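PDB 4TLV: ADP-ribosylating toxin CARDS from Mycoplasma pneumoniae, which transfers ADP-ribose from NAD(+) to multiple target proteins in vitro and, as the main virulence factor of the bacterium, makes mammalian cells form vacuoles. Local coordinates for residues V7-R12 / I50-P56; H88-A92 / E134-P140. All blocks are in the same frame, centred on the assembly; numbering follows the deposited sequence.

Contact 1 (V7-R12 / I50-P56); sequences VRFVYR and ISTSETP. With SO4 (sulfate ion), chain G.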
loop_
_atom_site.group_PDB
_atom_site.type_symbol
_atom_site.label_atom_id
_atom_site.label_comp_id
_atom_site.label_asym_id
_atom_site.label_seq_id
_atom_site.Cartn_x
_atom_site.Cartn_y
_atom_site.Cartn_z
ATOM N N VAL A 7 -14.198 -3.656 6.179
ATOM C CA VAL A 7 -13.135 -4.640 6.197
ATOM C C VAL A 7 -13.663 -5.823 7.002
ATOM O O VAL A 7 -13.839 -5.742 8.218
ATOM C CB VAL A 7 -11.839 -4.049 6.790
ATOM C CG1 VAL A 7 -10.866 -5.131 7.112
ATOM C CG2 VAL A 7 -11.222 -3.054 5.795
ATOM N N ARG A 8 -13.955 -6.917 6.310
ATOM C CA ARG A 8 -14.645 -8.032 6.938
ATOM C C ARG A 8 -13.657 -9.080 7.449
ATOM O O ARG A 8 -13.792 -9.590 8.560
ATOM C CB ARG A 8 -15.650 -8.646 5.944
ATOM C CG ARG A 8 -16.338 -9.907 6.428
ATOM C CD ARG A 8 -17.550 -10.242 5.531
ATOM N NE ARG A 8 -17.790 -11.682 5.420
ATOM C CZ ARG A 8 -18.189 -12.459 6.419
ATOM N NH1 ARG A 8 -18.397 -11.955 7.635
ATOM N NH2 ARG A 8 -18.380 -13.755 6.202
ATOM N N PHE A 9 -12.664 -9.401 6.630
ATOM C CA PHE A 9 -11.632 -10.352 7.044
ATOM C C PHE A 9 -10.248 -9.727 6.998
ATOM O O PHE A 9 -9.941 -8.900 6.118
ATOM C CB PHE A 9 -11.662 -11.608 6.154
ATOM C CG PHE A 9 -12.856 -12.493 6.401
ATOM C CD1 PHE A 9 -12.975 -13.189 7.587
ATOM C CD2 PHE A 9 -13.860 -12.626 5.440
ATOM C CE1 PHE A 9 -14.074 -14.003 7.843
ATOM C CE2 PHE A 9 -14.965 -13.442 5.686
ATOM C CZ PHE A 9 -15.070 -14.133 6.878
ATOM N N VAL A 10 -9.423 -10.118 7.955
ATOM C CA VAL A 10 -8.006 -9.796 7.938
ATOM C C VAL A 10 -7.245 -11.125 8.019
ATOM O O VAL A 10 -7.864 -12.175 8.181
ATOM C CB VAL A 10 -7.602 -8.835 9.085
ATOM C CG1 VAL A 10 -8.222 -7.449 8.873
ATOM C CG2 VAL A 10 -7.982 -9.386 10.456
ATOM N N TYR A 11 -5.920 -11.084 7.902
ATOM C CA TYR A 11 -5.120 -12.313 7.751
ATOM C C TYR A 11 -3.857 -12.245 8.568
ATOM O O TYR A 11 -3.276 -11.170 8.749
ATOM C CB TYR A 11 -4.732 -12.519 6.280
ATOM C CG TYR A 11 -5.956 -12.606 5.436
ATOM C CD1 TYR A 11 -6.578 -13.827 5.226
ATOM C CD2 TYR A 11 -6.539 -11.456 4.898
ATOM C CE1 TYR A 11 -7.734 -13.914 4.490
ATOM C CE2 TYR A 11 -7.719 -11.540 4.163
ATOM C CZ TYR A 11 -8.302 -12.781 3.968
ATOM O OH TYR A 11 -9.465 -12.898 3.235
ATOM N N ARG A 12 -3.396 -13.405 9.011
ATOM C CA ARG A 12 -2.200 -13.457 9.831
ATOM C C ARG A 12 -1.503 -14.794 9.624
ATOM O O ARG A 12 -2.145 -15.851 9.683
ATOM C CB ARG A 12 -2.579 -13.319 11.308
ATOM C CG ARG A 12 -1.358 -13.295 12.256
ATOM C CD ARG A 12 -1.811 -13.341 13.725
ATOM N NE ARG A 12 -0.702 -13.716 14.602
ATOM C CZ ARG A 12 0.215 -12.871 15.057
ATOM N NH1 ARG A 12 0.171 -11.579 14.727
ATOM N NH2 ARG A 12 1.193 -13.324 15.834
ATOM N N ILE A 50 -2.263 -7.084 18.687
ATOM C CA ILE A 50 -1.923 -8.222 17.814
ATOM C C ILE A 50 -2.047 -7.818 16.344
ATOM O O ILE A 50 -3.060 -7.261 15.935
ATOM C CB ILE A 50 -2.825 -9.427 18.079
ATOM C CG1 ILE A 50 -2.649 -9.920 19.521
ATOM C CG2 ILE A 50 -2.507 -10.576 17.115
ATOM C CD1 ILE A 50 -3.643 -11.026 19.891
ATOM N N SER A 51 -1.022 -8.114 15.547
ATOM C CA SER A 51 -1.007 -7.678 14.147
ATOM C C SER A 51 -1.704 -8.639 13.192
ATOM O O SER A 51 -1.611 -9.862 13.324
ATOM C CB SER A 51 0.432 -7.459 13.668
ATOM O OG SER A 51 1.168 -8.669 13.838
ATOM N N THR A 52 -2.407 -8.055 12.227
ATOM C CA THR A 52 -2.999 -8.786 11.120
ATOM C C THR A 52 -2.885 -7.875 9.902
ATOM O O THR A 52 -2.536 -6.700 10.015
ATOM C CB THR A 52 -4.514 -9.072 11.337
ATOM O OG1 THR A 52 -5.242 -7.833 11.265
ATOM C CG2 THR A 52 -4.783 -9.757 12.690
ATOM N N SER A 53 -3.195 -8.410 8.734
ATOM C CA SER A 53 -3.077 -7.646 7.501
ATOM C C SER A 53 -4.402 -7.686 6.720
ATOM O O SER A 53 -5.156 -8.649 6.805
ATOM C CB SER A 53 -1.933 -8.211 6.653
ATOM O OG SER A 53 -1.876 -7.553 5.401
ATOM N N GLU A 54 -4.691 -6.628 5.972
ATOM C CA GLU A 54 -5.916 -6.574 5.197
ATOM C C GLU A 54 -5.923 -7.587 4.040
ATOM O O GLU A 54 -6.979 -7.950 3.554
ATOM C CB GLU A 54 -6.138 -5.149 4.669
ATOM C CG GLU A 54 -7.593 -4.812 4.366
ATOM C CD GLU A 54 -7.764 -3.341 3.986
ATOM O OE1 GLU A 54 -7.538 -2.459 4.845
ATOM O OE2 GLU A 54 -8.114 -3.069 2.822
ATOM N N THR A 55 -4.756 -8.057 3.610
ATOM C CA THR A 55 -4.700 -9.034 2.503
ATOM C C THR A 55 -3.766 -10.197 2.822
ATOM O O THR A 55 -2.795 -10.028 3.558
ATOM C CB THR A 55 -4.175 -8.413 1.168
ATOM O OG1 THR A 55 -2.787 -8.062 1.297
ATOM C CG2 THR A 55 -4.988 -7.179 0.752
ATOM N N PRO A 56 -4.030 -11.378 2.230
ATOM C CA PRO A 56 -3.131 -12.519 2.427
ATOM C C PRO A 56 -1.726 -12.230 1.892
ATOM O O PRO A 56 -0.729 -12.642 2.480
ATOM C CB PRO A 56 -3.783 -13.637 1.588
ATOM C CG PRO A 56 -5.211 -13.256 1.498
ATOM C CD PRO A 56 -5.238 -11.745 1.466
HETATM S S SO4 G . -17.466 -14.134 2.487
HETATM O O1 SO4 G . -18.175 -14.903 3.508
HETATM O O2 SO4 G . -18.260 -14.039 1.249
HETATM O O3 SO4 G . -17.240 -12.786 2.996
HETATM O O4 SO4 G . -16.185 -14.801 2.183
HETATM O O HOH W 1 -9.740 -7.947 3.720
HETATM O O HOH W 2 1.239 -9.471 17.064
#
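Y11 lays one face of its phenol ring on P56: CG of the proline stands 3.8 Å from the ring centroid, 2° off the normal, a CH-pi contact at the first turn of helix 56-60. With CG anti to its carbonyl carbon, the torsion (chi1 -59°) sets the ring with that face on the proline and its CE2 edge toward E54 O (3.7 Å). The Y11 backbone forms the single antiparallel bridge of the contact, Y11 N to S53 O and Y11 O to S53 N, both 2.8 Å. Strands 9-12 and 50-53 diverge at 112° around it. R12 reaches past this point with its chain extended from CG to NE, and NH1 donates in the guanidinium plane to a lone pair of S51 O (2.8 Å), while I50 CG2 lies over a face of the same group. NE pairs with D14. V10 brings CG2 to 3.3 Å from T52 OG1, whose own polar partner is W135 O. At the other end a water donates to both F9 O and E54 O, and R8 grips a sulfate, probably from the crystallisation liquor, through nearly straight bonds from NE and NH2. One backbone bridge thus joins the five-stranded and three-stranded sheets of the mART domain; beyond it the strands part, and the contact rests on uncharged ring-proline packing toward P56 and, toward I50, on the charged R12, which D14 of its own strand positions for S51 O.

Contact 2 (H88-A92 / E134-P140); sequences HFYNA and EWFTDGP
Strands 89-91 and 134-138 run antiparallel, their axes 4.4 Å apart at closest approach and their directions 142° apart. Y90 and F136 are the hydrogen-bonded pair, flanked by the non-hydrogen-bonded pairs F89-T137 and N91-W135. D138 N to H88 O (2.9 Å) and A92 N to E134 O (3.0 Å) continue the ladder at its two ends. On the face carrying F89, N91, W135 and T137, the T137 methyl CG2 sits over the centre of the F89 ring, 3.4 Å from its centroid. N91 CB does likewise over the six-membered ring of W135, at 3.6 Å, with the amide turned 72° from the indole. The amide oxygen caps the helix that follows, at A94 N, and W135 NE1 is taken by E54. On the other face Y90 CB rests off-centre on the F136 ring, which chi1 65° turns between its own backbone N and carbonyl carbon. H88 extends the pairing past the strand: its NE2 donates to P140 O (2.9 Å), approaching from above the carbonyl plane, while ND1 is held by D86. The T137 hydroxyl donates to G139 O (2.7 Å) across the inverse gamma turn centred on D138, where the strand ends. Strand 89-91 is an outer strand of the three-stranded sheet, with 134-138 between it and 49-53. I39 of helix 35-40 packs on A92 and E134, V10 of strand 9-14 meets F89 and W135, and W197 sets its ring edge-to-face with both Y90 and F136.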
loop_
_atom_site.group_PDB
_atom_site.type_symbol
_atom_site.label_atom_id
_atom_site.label_comp_id
_atom_site.label_asym_id
_atom_site.label_seq_id
_atom_site.Cartn_x
_atom_site.Cartn_y
_atom_site.Cartn_z
ATOM N N HIS A 88 -12.898 -4.260 17.734
ATOM C CA HIS A 88 -11.591 -4.082 18.371
ATOM C C HIS A 88 -10.393 -4.226 17.413
ATOM O O HIS A 88 -9.247 -4.292 17.851
ATOM C CB HIS A 88 -11.447 -4.858 19.705
ATOM C CG HIS A 88 -10.964 -6.274 19.579
ATOM N ND1 HIS A 88 -11.680 -7.257 18.930
ATOM C CD2 HIS A 88 -9.890 -6.898 20.130
ATOM C CE1 HIS A 88 -11.044 -8.414 19.040
ATOM N NE2 HIS A 88 -9.953 -8.221 19.764
ATOM N N PHE A 89 -10.682 -4.237 16.110
ATOM C CA PHE A 89 -9.656 -4.206 15.064
ATOM C C PHE A 89 -9.546 -2.786 14.480
ATOM O O PHE A 89 -10.538 -2.232 14.020
ATOM C CB PHE A 89 -10.030 -5.141 13.912
ATOM C CG PHE A 89 -9.969 -6.609 14.234
ATOM C CD1 PHE A 89 -10.787 -7.166 15.218
ATOM C CD2 PHE A 89 -9.155 -7.450 13.485
ATOM C CE1 PHE A 89 -10.760 -8.538 15.473
ATOM C CE2 PHE A 89 -9.112 -8.823 13.737
ATOM C CZ PHE A 89 -9.919 -9.365 14.722
ATOM N N TYR A 90 -8.334 -2.236 14.457
ATOM C CA TYR A 90 -8.084 -0.860 14.036
ATOM C C TYR A 90 -7.013 -0.781 12.971
ATOM O O TYR A 90 -6.028 -1.504 13.028
ATOM C CB TYR A 90 -7.566 -0.052 15.232
ATOM C CG TYR A 90 -8.580 0.013 16.342
ATOM C CD1 TYR A 90 -8.647 -0.988 17.304
ATOM C CD2 TYR A 90 -9.491 1.066 16.409
ATOM C CE1 TYR A 90 -9.618 -0.952 18.322
ATOM C CE2 TYR A 90 -10.453 1.117 17.420
ATOM C CZ TYR A 90 -10.503 0.114 18.371
ATOM O OH TYR A 90 -11.445 0.180 19.374
ATOM N N ASN A 91 -7.172 0.145 12.037
ATOM C CA ASN A 91 -6.160 0.318 10.986
ATOM C C ASN A 91 -4.934 1.131 11.442
ATOM O O ASN A 91 -5.068 2.267 11.922
ATOM C CB ASN A 91 -6.780 0.964 9.742
ATOM C CG ASN A 91 -5.792 1.036 8.589
ATOM O OD1 ASN A 91 -5.144 2.043 8.400
ATOM N ND2 ASN A 91 -5.648 -0.069 7.844
ATOM N N ALA A 92 -3.739 0.557 11.283
ATOM C CA ALA A 92 -2.528 1.229 11.753
ATOM C C ALA A 92 -2.298 2.540 11.005
ATOM O O ALA A 92 -2.040 3.586 11.629
ATOM C CB ALA A 92 -1.294 0.297 11.644
ATOM N N GLU A 134 -1.505 -3.158 7.853
ATOM C CA GLU A 134 -1.771 -3.687 9.200
ATOM C C GLU A 134 -3.072 -3.203 9.824
ATOM O O GLU A 134 -3.359 -2.014 9.855
ATOM C CB GLU A 134 -0.622 -3.401 10.189
ATOM C CG GLU A 134 -0.962 -3.920 11.610
ATOM C CD GLU A 134 0.177 -3.817 12.609
ATOM O OE1 GLU A 134 1.215 -3.192 12.298
ATOM O OE2 GLU A 134 0.014 -4.364 13.721
ATOM N N TRP A 135 -3.858 -4.154 10.307
ATOM C CA TRP A 135 -4.948 -3.866 11.236
ATOM C C TRP A 135 -4.494 -4.533 12.526
ATOM O O TRP A 135 -4.129 -5.713 12.522
ATOM C CB TRP A 135 -6.252 -4.496 10.739
ATOM C CG TRP A 135 -6.873 -3.740 9.603
ATOM C CD1 TRP A 135 -6.507 -3.780 8.296
ATOM C CD2 TRP A 135 -7.968 -2.815 9.691
ATOM N NE1 TRP A 135 -7.307 -2.938 7.552
ATOM C CE2 TRP A 135 -8.214 -2.341 8.390
ATOM C CE3 TRP A 135 -8.771 -2.354 10.751
ATOM C CZ2 TRP A 135 -9.231 -1.425 8.107
ATOM C CZ3 TRP A 135 -9.763 -1.439 10.476
ATOM C CH2 TRP A 135 -9.992 -0.984 9.153
ATOM N N PHE A 136 -4.440 -3.778 13.613
ATOM C CA PHE A 136 -4.043 -4.367 14.879
ATOM C C PHE A 136 -5.265 -4.522 15.759
ATOM O O PHE A 136 -6.221 -3.748 15.640
ATOM C CB PHE A 136 -2.942 -3.549 15.571
ATOM C CG PHE A 136 -3.362 -2.156 15.996
ATOM C CD1 PHE A 136 -3.291 -1.090 15.102
ATOM C CD2 PHE A 136 -3.784 -1.907 17.299
ATOM C CE1 PHE A 136 -3.653 0.194 15.485
ATOM C CE2 PHE A 136 -4.146 -0.612 17.689
ATOM C CZ PHE A 136 -4.070 0.435 16.774
ATOM N N THR A 137 -5.250 -5.532 16.628
ATOM C CA THR A 137 -6.361 -5.714 17.557
ATOM C C THR A 137 -5.942 -5.151 18.901
ATOM O O THR A 137 -4.763 -5.217 19.282
ATOM C CB THR A 137 -6.766 -7.181 17.713
ATOM O OG1 THR A 137 -5.679 -7.909 18.290
ATOM C CG2 THR A 137 -7.107 -7.784 16.346
ATOM N N ASP A 138 -6.906 -4.556 19.592
ATOM C CA ASP A 138 -6.658 -3.966 20.895
ATOM C C ASP A 138 -6.919 -5.122 21.844
ATOM O O ASP A 138 -8.022 -5.274 22.384
ATOM C CB ASP A 138 -7.630 -2.803 21.118
ATOM C CG ASP A 138 -7.274 -1.946 22.318
ATOM O OD1 ASP A 138 -6.317 -2.292 23.057
ATOM O OD2 ASP A 138 -7.956 -0.918 22.517
ATOM N N GLY A 139 -5.920 -5.986 21.975
ATOM C CA GLY A 139 -6.024 -7.171 22.817
ATOM C C GLY A 139 -6.221 -8.494 22.097
ATOM O O GLY A 139 -6.123 -8.575 20.866
ATOM N N PRO A 140 -6.507 -9.550 22.866
ATOM C CA PRO A 140 -6.610 -10.921 22.363
ATOM C C PRO A 140 -7.675 -11.103 21.284
ATOM O O PRO A 140 -8.691 -10.403 21.266
ATOM C CB PRO A 140 -7.037 -11.727 23.610
ATOM C CG PRO A 140 -6.622 -10.889 24.762
ATOM C CD PRO A 140 -6.782 -9.471 24.311
#

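Both contacts lie in the mART domain, their centres 9 Å apart, and share the three-stranded sheet: contact 2 pairs its middle strand with one outer strand, whereas contact 1 ties the other outer strand to the neighbouring five-stranded sheet. Contact 2 is buried, a regular ladder with aromatic rings on both faces. Contact 1, partly buried, has a single bridge and relies more on charged side chains and water. They meet directly at W135, the residue bonded from contact 1 through both its backbone and its indole; V7 also packs on that indole. R133 and R590 pair with E54 OE2.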